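Local coordinates for protein alpha-rhamnosidase (Dictyoglomus thermophilum, PDB 6I60) that probably catalyses the hydrolysis of terminal non-reducing alpha-L-rhamnose residues from alpha-L-rhamnosides, at residues I294-Y305 with Y427-G435; Y405-A413 with C497-G505. All blocks are in the same frame, centred on the assembly; numbering follows the deposited sequence.

Interaction 1: I294-Y305 with Y427-G435; sequences ITLNSLYHGEIY and YEPRFTYHG
E303 reaches across to the backbone of Y427-G435 and binds two successive amides through a single carboxylate oxygen. The N-H of R430 points at E303 OE1 over 2.5 Å, on the syn side and nearly straight (169°), while the N-H of F431 meets the same atom at 3.2 Å, almost along the C-O bond. With chi1 at 148° and the chain extended beyond CG, the carboxylate passes beside P429 to reach these amides; a glutamate suits the place because its length delivers one acceptor to two adjacent backbone N-H groups. F431 CB packs on N297, whose amide oxygen is bonded to N251, and L299 CD2 meets the edge of the Y433 ring.

The 294-305 segment is a beta-hairpin, its strands joined by L299-H301, and it packs the family's N-terminal domain against the concanavalin-like domain. T432 faces the carbonyl oxygens at the start of the turn: T432 OG1, anti to the backbone N (chi1 175°), lies 3.1 Å from S298 O and 3.4 Å from L299 O, two weak alternatives for one proton. At the backbone angles of G302 a side chain would collide with the carbonyl oxygen of H301, so glycine suits the place.

Toward the partly exposed side, longer and more flexible side chains make the contact: R430 NH1 sits at the rim of the Y305 ring, 3.3 Å from Y305 CE2, with I294 CD1 also against the guanidinium, while R430 NE is salt-bridged to E203.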
loop_
_atom_site.group_PDB
_atom_site.type_symbol
_atom_site.label_atom_id
_atom_site.label_comp_id
_atom_site.label_asym_id
_atom_site.label_seq_id
_atom_site.Cartn_x
_atom_site.Cartn_y
_atom_site.Cartn_z
ATOM N N ILE A 294 -1.231 30.394 -7.354
ATOM C CA ILE A 294 -1.155 29.176 -8.154
ATOM C C ILE A 294 -2.072 29.306 -9.361
ATOM O O ILE A 294 -3.268 29.589 -9.224
ATOM C CB ILE A 294 -1.520 27.944 -7.311
ATOM C CG1 ILE A 294 -0.501 27.745 -6.189
ATOM C CG2 ILE A 294 -1.575 26.702 -8.185
ATOM C CD1 ILE A 294 -1.071 27.956 -4.809
ATOM N N THR A 295 -1.510 29.101 -10.554
ATOM C CA THR A 295 -2.302 29.094 -11.779
ATOM C C THR A 295 -2.663 27.662 -12.150
ATOM O O THR A 295 -3.542 27.057 -11.530
ATOM C CB THR A 295 -1.548 29.768 -12.928
ATOM O OG1 THR A 295 -0.399 28.987 -13.276
ATOM C CG2 THR A 295 -1.103 31.168 -12.524
ATOM N N LEU A 296 -1.986 27.108 -13.153
ATOM C CA LEU A 296 -2.245 25.740 -13.572
ATOM C C LEU A 296 -1.630 24.753 -12.588
ATOM O O LEU A 296 -0.536 24.975 -12.062
ATOM C CB LEU A 296 -1.686 25.496 -14.973
ATOM C CG LEU A 296 -2.178 26.444 -16.066
ATOM C CD1 LEU A 296 -1.481 26.141 -17.383
ATOM C CD2 LEU A 296 -3.683 26.339 -16.217
ATOM N N ASN A 297 -2.345 23.658 -12.338
ATOM C CA ASN A 297 -1.855 22.606 -11.458
ATOM C C ASN A 297 -2.345 21.265 -11.983
ATOM O O ASN A 297 -3.536 21.102 -12.263
ATOM C CB ASN A 297 -2.313 22.828 -10.010
ATOM C CG ASN A 297 -3.824 22.812 -9.859
ATOM O OD1 ASN A 297 -4.397 21.852 -9.343
ATOM N ND2 ASN A 297 -4.477 23.880 -10.304
ATOM N N SER A 298 -1.423 20.316 -12.126
ATOM C CA SER A 298 -1.752 19.000 -12.654
ATOM C C SER A 298 -0.789 17.981 -12.071
ATOM O O SER A 298 0.399 18.268 -11.902
ATOM C CB SER A 298 -1.684 18.978 -14.185
ATOM O OG SER A 298 -2.331 17.830 -14.706
ATOM N N LEU A 299 -1.307 16.789 -11.766
ATOM C CA LEU A 299 -0.455 15.732 -11.231
ATOM C C LEU A 299 0.590 15.286 -12.245
ATOM O O LEU A 299 1.696 14.892 -11.860
ATOM C CB LEU A 299 -1.306 14.539 -10.795
ATOM C CG LEU A 299 -2.317 14.783 -9.675
ATOM C CD1 LEU A 299 -3.224 13.575 -9.494
ATOM C CD2 LEU A 299 -1.601 15.118 -8.379
ATOM N N TYR A 300 0.264 15.340 -13.539
ATOM C CA TYR A 300 1.205 14.886 -14.559
ATOM C C TYR A 300 2.172 15.990 -14.965
ATOM O O TYR A 300 3.345 15.717 -15.247
ATOM C CB TYR A 300 0.455 14.387 -15.796
ATOM C CG TYR A 300 -0.332 13.110 -15.601
ATOM C CD1 TYR A 300 -1.332 12.752 -16.497
ATOM C CD2 TYR A 300 -0.076 12.264 -14.531
ATOM C CE1 TYR A 300 -2.058 11.590 -16.330
ATOM C CE2 TYR A 300 -0.797 11.096 -14.356
ATOM C CZ TYR A 300 -1.787 10.766 -15.260
ATOM O OH TYR A 300 -2.510 9.608 -15.091
ATOM N N HIS A 301 1.702 17.237 -15.004
ATOM C CA HIS A 301 2.447 18.320 -15.628
ATOM C C HIS A 301 3.016 19.339 -14.650
ATOM O O HIS A 301 3.799 20.197 -15.070
ATOM C CB HIS A 301 1.556 19.040 -16.646
ATOM C CG HIS A 301 0.857 18.113 -17.590
ATOM N ND1 HIS A 301 1.528 17.372 -18.539
ATOM C CD2 HIS A 301 -0.453 17.798 -17.725
ATOM C CE1 HIS A 301 0.662 16.645 -19.221
ATOM N NE2 HIS A 301 -0.548 16.885 -18.747
ATOM N N GLY A 302 2.653 19.278 -13.377
ATOM C CA GLY A 302 3.244 20.153 -12.387
ATOM C C GLY A 302 2.337 21.301 -11.996
ATOM O O GLY A 302 1.135 21.327 -12.276
ATOM N N GLU A 303 2.947 22.280 -11.328
ATOM C CA GLU A 303 2.227 23.416 -10.776
ATOM C C GLU A 303 3.027 24.687 -11.022
ATOM O O GLU A 303 4.260 24.671 -10.982
ATOM C CB GLU A 303 1.961 23.222 -9.271
ATOM C CG GLU A 303 1.944 24.498 -8.438
ATOM C CD GLU A 303 2.282 24.249 -6.977
ATOM O OE1 GLU A 303 1.714 23.306 -6.388
ATOM O OE2 GLU A 303 3.116 24.995 -6.416
ATOM N N ILE A 304 2.318 25.783 -11.288
ATOM C CA ILE A 304 2.920 27.096 -11.492
ATOM C C ILE A 304 2.496 28.002 -10.345
ATOM O O ILE A 304 1.299 28.130 -10.058
ATOM C CB ILE A 304 2.514 27.694 -12.848
ATOM C CG1 ILE A 304 3.009 26.807 -13.991
ATOM C CG2 ILE A 304 3.052 29.106 -12.993
ATOM C CD1 ILE A 304 2.046 26.724 -15.146
ATOM N N TYR A 305 3.473 28.630 -9.692
ATOM C CA TYR A 305 3.239 29.507 -8.547
ATOM C C TYR A 305 3.802 30.886 -8.866
ATOM O O TYR A 305 5.023 31.070 -8.910
ATOM C CB TYR A 305 3.882 28.933 -7.284
ATOM C CG TYR A 305 3.481 29.621 -5.995
ATOM C CD1 TYR A 305 4.035 30.843 -5.630
ATOM C CD2 TYR A 305 2.561 29.039 -5.133
ATOM C CE1 TYR A 305 3.676 31.468 -4.452
ATOM C CE2 TYR A 305 2.196 29.656 -3.953
ATOM C CZ TYR A 305 2.757 30.871 -3.617
ATOM O OH TYR A 305 2.396 31.492 -2.443
ATOM N N TYR A 427 9.831 27.743 -2.057
ATOM C CA TYR A 427 8.685 27.242 -2.803
ATOM C C TYR A 427 8.715 25.723 -2.863
ATOM O O TYR A 427 9.761 25.129 -3.142
ATOM C CB TYR A 427 8.653 27.814 -4.225
ATOM C CG TYR A 427 7.768 27.018 -5.157
ATOM C CD1 TYR A 427 6.390 27.001 -4.989
ATOM C CD2 TYR A 427 8.309 26.271 -6.195
ATOM C CE1 TYR A 427 5.576 26.270 -5.828
ATOM C CE2 TYR A 427 7.502 25.539 -7.041
ATOM C CZ TYR A 427 6.135 25.542 -6.854
ATOM O OH TYR A 427 5.323 24.815 -7.693
ATOM N N GLU A 428 7.563 25.106 -2.597
ATOM C CA GLU A 428 7.313 23.698 -2.852
ATOM C C GLU A 428 5.963 23.554 -3.542
ATOM O O GLU A 428 5.007 24.257 -3.189
ATOM C CB GLU A 428 7.315 22.857 -1.563
ATOM C CG GLU A 428 8.142 23.411 -0.415
ATOM C CD GLU A 428 8.026 22.563 0.841
ATOM O OE1 GLU A 428 8.039 23.135 1.953
ATOM O OE2 GLU A 428 7.913 21.323 0.719
ATOM N N PRO A 429 5.854 22.670 -4.529
ATOM C CA PRO A 429 4.546 22.414 -5.139
ATOM C C PRO A 429 3.611 21.721 -4.160
ATOM O O PRO A 429 4.036 20.949 -3.295
ATOM C CB PRO A 429 4.877 21.508 -6.332
ATOM C CG PRO A 429 6.353 21.657 -6.546
ATOM C CD PRO A 429 6.934 21.932 -5.199
ATOM N N ARG A 430 2.317 22.007 -4.308
ATOM C CA ARG A 430 1.299 21.488 -3.405
ATOM C C ARG A 430 0.227 20.652 -4.086
ATOM O O ARG A 430 -0.492 19.926 -3.390
ATOM C CB ARG A 430 0.611 22.643 -2.659
ATOM C CG ARG A 430 0.238 23.795 -3.568
ATOM C CD ARG A 430 -0.773 24.732 -2.926
ATOM N NE ARG A 430 -0.232 25.461 -1.778
ATOM C CZ ARG A 430 0.751 26.356 -1.840
ATOM N NH1 ARG A 430 1.332 26.652 -2.995
ATOM N NH2 ARG A 430 1.157 26.962 -0.732
ATOM N N PHE A 431 0.095 20.728 -5.409
ATOM C CA PHE A 431 -0.969 20.042 -6.133
ATOM C C PHE A 431 -0.418 19.132 -7.227
ATOM O O PHE A 431 -1.052 18.952 -8.269
ATOM C CB PHE A 431 -1.954 21.052 -6.722
ATOM C CG PHE A 431 -2.745 21.803 -5.688
ATOM C CD1 PHE A 431 -3.306 21.138 -4.609
ATOM C CD2 PHE A 431 -2.927 23.172 -5.795
ATOM C CE1 PHE A 431 -4.036 21.827 -3.655
ATOM C CE2 PHE A 431 -3.657 23.866 -4.845
ATOM C CZ PHE A 431 -4.211 23.192 -3.773
ATOM N N THR A 432 0.755 18.550 -6.999
ATOM C CA THR A 432 1.378 17.664 -7.975
ATOM C C THR A 432 2.442 16.832 -7.273
ATOM O O THR A 432 2.790 17.078 -6.115
ATOM C CB THR A 432 1.992 18.450 -9.138
ATOM O OG1 THR A 432 2.701 17.556 -10.005
ATOM C CG2 THR A 432 2.955 19.500 -8.613
ATOM N N TYR A 433 2.954 15.838 -7.994
ATOM C CA TYR A 433 4.098 15.066 -7.532
ATOM C C TYR A 433 4.766 14.421 -8.737
ATOM O O TYR A 433 4.121 14.161 -9.756
ATOM C CB TYR A 433 3.695 14.015 -6.487
ATOM C CG TYR A 433 3.077 12.746 -7.038
ATOM C CD1 TYR A 433 3.857 11.628 -7.299
ATOM C CD2 TYR A 433 1.710 12.659 -7.270
ATOM C CE1 TYR A 433 3.298 10.464 -7.790
ATOM C CE2 TYR A 433 1.141 11.496 -7.761
ATOM C CZ TYR A 433 1.940 10.403 -8.018
ATOM O OH TYR A 433 1.386 9.242 -8.506
ATOM N N HIS A 434 6.070 14.184 -8.615
ATOM C CA HIS A 434 6.857 13.605 -9.692
ATOM C C HIS A 434 7.687 12.444 -9.165
ATOM O O HIS A 434 8.013 12.377 -7.977
ATOM C CB HIS A 434 7.787 14.645 -10.344
ATOM C CG HIS A 434 7.245 16.041 -10.327
ATOM N ND1 HIS A 434 6.290 16.480 -11.219
ATOM C CD2 HIS A 434 7.534 17.100 -9.534
ATOM C CE1 HIS A 434 6.011 17.748 -10.972
ATOM N NE2 HIS A 434 6.752 18.148 -9.955
ATOM N N GLY A 435 8.012 11.520 -10.067
ATOM C CA GLY A 435 8.943 10.451 -9.770
ATOM C C GLY A 435 10.250 10.696 -10.492
ATOM O O GLY A 435 10.270 10.813 -11.720
HETATM O O HOH W 1 4.526 15.226 -12.735
#

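Interaction 2: Y405-A413 with C497-G505; sequences YSTNRTALA and CPQRDERMG
T407 and N408 turn their carbonyl oxygens towards R500 where two loops meet, one from the concanavalin-like domain and one from the six-hairpin glycosidase domain, the latter an alpha/alpha barrel in this family. T407 O lies 3.2 Å from R500 CB, and the threonine's hydroxyl is bonded to E395. N408 opens a type II' beta turn that ends at A411; its carbonyl oxygen accepts the turn's A411 N-H and also receives a CA-H...O contact from R500.

R409 occupies the second position of the turn and begins a salt-bridge network with R500, D501 and E502. Bent at chi3 (-42°), its side chain presents the guanidinium edge to D501, so that R409 NE at 3.2 Å and R409 NH1 at 3.0 Å both hold D501 OD1, in the guanidinium plane, although the carboxylate itself is turned by 72°. The flat face of R409 rests on R500, with the two guanidinium centres 4.0 Å apart and the planes at 13°. Arginine suits both places, since its planar head can stack while its edge still binds an acid. R500 is extended from CG to NE and grips E502 OE2 side-on with NE and NH2, the latter at 3.0 Å; its NH1 continues to E805, and E502 OE1 is bonded to W506. A leucine in place of R500 would probably leave E502 OE2 without its paired donors, remove the salt bridge from R500 NH1 to E805 and take away the flat surface against which the R409 guanidinium stacks.

The placing of T410 against D501 is doubtful in the model. A411 closes the turn, its small side chain fitting against the opposing backbone, with A411 CB 3.5 Å from D501 N.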
loop_
_atom_site.group_PDB
_atom_site.type_symbol
_atom_site.label_atom_id
_atom_site.label_comp_id
_atom_site.label_asym_id
_atom_site.label_seq_id
_atom_site.Cartn_x
_atom_site.Cartn_y
_atom_site.Cartn_z
ATOM N N TYR A 405 14.127 12.938 -20.158
ATOM C CA TYR A 405 12.727 12.958 -19.759
ATOM C C TYR A 405 11.888 11.931 -20.510
ATOM O O TYR A 405 10.656 12.043 -20.520
ATOM C CB TYR A 405 12.145 14.358 -19.961
ATOM C CG TYR A 405 12.971 15.465 -19.344
ATOM C CD1 TYR A 405 12.882 15.749 -17.987
ATOM C CD2 TYR A 405 13.832 16.229 -20.120
ATOM C CE1 TYR A 405 13.632 16.761 -17.418
ATOM C CE2 TYR A 405 14.588 17.245 -19.560
ATOM C CZ TYR A 405 14.482 17.507 -18.209
ATOM O OH TYR A 405 15.231 18.514 -17.647
ATOM N N SER A 406 12.523 10.936 -21.132
ATOM C CA SER A 406 11.786 9.994 -21.970
ATOM C C SER A 406 10.826 9.143 -21.147
ATOM O O SER A 406 9.683 8.913 -21.561
ATOM C CB SER A 406 12.760 9.104 -22.742
ATOM O OG SER A 406 13.677 9.875 -23.498
ATOM N N THR A 407 11.266 8.667 -19.980
ATOM C CA THR A 407 10.400 7.839 -19.149
ATOM C C THR A 407 9.179 8.601 -18.648
ATOM O O THR A 407 8.169 7.974 -18.310
ATOM C CB THR A 407 11.183 7.269 -17.962
ATOM O OG1 THR A 407 11.841 8.333 -17.262
ATOM C CG2 THR A 407 12.222 6.269 -18.442
ATOM N N ASN A 408 9.248 9.936 -18.592
ATOM C CA ASN A 408 8.086 10.730 -18.207
ATOM C C ASN A 408 7.054 10.814 -19.323
ATOM O O ASN A 408 5.882 11.090 -19.044
ATOM C CB ASN A 408 8.515 12.140 -17.791
ATOM C CG ASN A 408 9.409 12.146 -16.561
ATOM O OD1 ASN A 408 9.786 11.094 -16.045
ATOM N ND2 ASN A 408 9.747 13.338 -16.086
ATOM N N ARG A 409 7.468 10.591 -20.569
ATOM C CA ARG A 409 6.582 10.548 -21.741
ATOM C C ARG A 409 5.888 11.905 -21.857
ATOM O O ARG A 409 6.569 12.941 -21.775
ATOM C CB ARG A 409 5.663 9.337 -21.628
ATOM C CG ARG A 409 6.388 8.003 -21.761
ATOM C CD ARG A 409 5.433 6.884 -22.138
ATOM N NE ARG A 409 4.177 6.971 -21.399
ATOM C CZ ARG A 409 3.349 5.949 -21.206
ATOM N NH1 ARG A 409 2.227 6.123 -20.521
ATOM N NH2 ARG A 409 3.644 4.752 -21.699
ATOM N N THR A 410 4.568 11.956 -22.044
ATOM C CA THR A 410 3.865 13.219 -22.233
ATOM C C THR A 410 3.672 14.001 -20.941
ATOM O O THR A 410 3.257 15.164 -21.000
ATOM C CB THR A 410 2.500 12.970 -22.879
ATOM O OG1 THR A 410 1.536 12.673 -21.861
ATOM C CG2 THR A 410 2.579 11.808 -23.854
ATOM N N ALA A 411 3.944 13.399 -19.786
ATOM C CA ALA A 411 3.864 14.123 -18.525
ATOM C C ALA A 411 4.953 15.186 -18.484
ATOM O O ALA A 411 6.145 14.862 -18.516
ATOM C CB ALA A 411 4.001 13.161 -17.348
ATOM N N LEU A 412 4.543 16.454 -18.426
ATOM C CA LEU A 412 5.513 17.546 -18.414
ATOM C C LEU A 412 6.418 17.461 -17.191
ATOM O O LEU A 412 7.648 17.497 -17.311
ATOM C CB LEU A 412 4.786 18.888 -18.457
ATOM C CG LEU A 412 4.595 19.508 -19.840
ATOM C CD1 LEU A 412 4.264 20.986 -19.710
ATOM C CD2 LEU A 412 5.835 19.302 -20.698
ATOM N N ALA A 413 5.820 17.348 -16.003
ATOM C CA ALA A 413 6.558 17.179 -14.750
ATOM C C ALA A 413 7.537 18.327 -14.513
ATOM O O ALA A 413 8.667 18.122 -14.064
ATOM C CB ALA A 413 7.281 15.830 -14.708
ATOM N N CYS A 497 3.439 2.961 -11.994
ATOM C CA CYS A 497 4.598 3.833 -12.079
ATOM C C CYS A 497 4.218 5.185 -11.500
ATOM O O CYS A 497 3.031 5.517 -11.417
ATOM C CB CYS A 497 5.079 3.998 -13.526
ATOM S SG CYS A 497 3.798 4.513 -14.688
ATOM N N PRO A 498 5.196 5.977 -11.068
ATOM C CA PRO A 498 4.864 7.272 -10.470
ATOM C C PRO A 498 5.419 8.471 -11.224
ATOM O O PRO A 498 5.366 9.593 -10.712
ATOM C CB PRO A 498 5.498 7.160 -9.082
ATOM C CG PRO A 498 6.719 6.236 -9.311
ATOM C CD PRO A 498 6.544 5.548 -10.659
ATOM N N GLN A 499 5.949 8.266 -12.431
ATOM C CA GLN A 499 6.709 9.313 -13.103
ATOM C C GLN A 499 6.070 9.841 -14.381
ATOM O O GLN A 499 6.270 11.013 -14.708
ATOM C CB GLN A 499 8.131 8.817 -13.414
ATOM C CG GLN A 499 8.264 7.982 -14.681
ATOM C CD GLN A 499 7.852 6.537 -14.478
ATOM O OE1 GLN A 499 8.382 5.842 -13.611
ATOM N NE2 GLN A 499 6.897 6.079 -15.277
ATOM N N ARG A 500 5.299 9.032 -15.104
ATOM C CA ARG A 500 4.797 9.432 -16.409
ATOM C C ARG A 500 3.305 9.768 -16.338
ATOM O O ARG A 500 2.716 9.887 -15.257
ATOM C CB ARG A 500 5.085 8.338 -17.441
ATOM C CG ARG A 500 4.353 7.029 -17.205
ATOM C CD ARG A 500 4.933 5.923 -18.073
ATOM N NE ARG A 500 4.174 4.679 -17.978
ATOM C CZ ARG A 500 4.663 3.483 -18.292
ATOM N NH1 ARG A 500 5.913 3.371 -18.717
ATOM N NH2 ARG A 500 3.908 2.401 -18.178
ATOM N N ASP A 501 2.695 9.926 -17.512
ATOM C CA ASP A 501 1.292 10.308 -17.621
ATOM C C ASP A 501 0.373 9.113 -17.402
ATOM O O ASP A 501 -0.548 8.875 -18.190
ATOM C CB ASP A 501 1.023 10.943 -18.988
ATOM C CG ASP A 501 1.582 10.121 -20.139
ATOM O OD1 ASP A 501 2.236 9.087 -19.886
ATOM O OD2 ASP A 501 1.367 10.513 -21.304
ATOM N N GLU A 502 0.613 8.358 -16.333
ATOM C CA GLU A 502 -0.214 7.203 -16.012
ATOM C C GLU A 502 -0.514 7.175 -14.520
ATOM O O GLU A 502 -1.472 7.807 -14.063
ATOM C CB GLU A 502 0.473 5.908 -16.450
ATOM C CG GLU A 502 -0.454 4.705 -16.524
ATOM C CD GLU A 502 0.091 3.598 -17.405
ATOM O OE1 GLU A 502 -0.621 2.590 -17.603
ATOM O OE2 GLU A 502 1.231 3.734 -17.900
ATOM N N ARG A 503 0.305 6.448 -13.756
ATOM C CA ARG A 503 0.151 6.333 -12.306
ATOM C C ARG A 503 -1.222 5.789 -11.922
ATOM O O ARG A 503 -1.754 6.108 -10.856
ATOM C CB ARG A 503 0.412 7.675 -11.611
ATOM C CG ARG A 503 1.639 8.410 -12.129
ATOM C CD ARG A 503 1.676 9.845 -11.638
ATOM N NE ARG A 503 2.542 10.685 -12.462
ATOM C CZ ARG A 503 3.154 11.781 -12.027
ATOM N NH1 ARG A 503 3.000 12.176 -10.770
ATOM N NH2 ARG A 503 3.922 12.483 -12.848
ATOM N N MET A 504 -1.800 4.962 -12.786
ATOM C CA MET A 504 -3.118 4.398 -12.542
ATOM C C MET A 504 -3.027 3.214 -11.583
ATOM O O MET A 504 -1.953 2.662 -11.330
ATOM C CB MET A 504 -3.768 3.961 -13.856
ATOM C CG MET A 504 -4.209 5.113 -14.744
ATOM S SD MET A 504 -5.078 6.390 -13.816
ATOM C CE MET A 504 -5.323 7.626 -15.089
ATOM N N GLY A 505 -4.179 2.831 -11.044
ATOM C CA GLY A 505 -4.239 1.707 -10.131
ATOM C C GLY A 505 -4.448 0.386 -10.841
ATOM O O GLY A 505 -5.499 -0.245 -10.692
#

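Interactions 1 and 2 lie on the same side of the chain's centre, their own centres about 14 Å apart, and they meet directly. The hairpin turn of 294-305 reaches both loops of interaction 2: Y300 OH is 2.3 Å from E502 O, a probable hydrogen bond, and Y300 O packs 3.4 Å from A411 CB. The imidazole ND1 of H301 is bonded to L412 N. Y433 O lies 2.5 Å from R503 NH1, also a probable hydrogen bond, and the Y433 ring makes a cation-pi contact with R503. Triethylene glycol, probably from the crystallisation liquor, is bound about 3 Å from the R500 side chain, its O4 weakly hydrogen-bonded to E502 OE1, and triethylene glycol also lies about 5 Å from G302; it may mark a pocket.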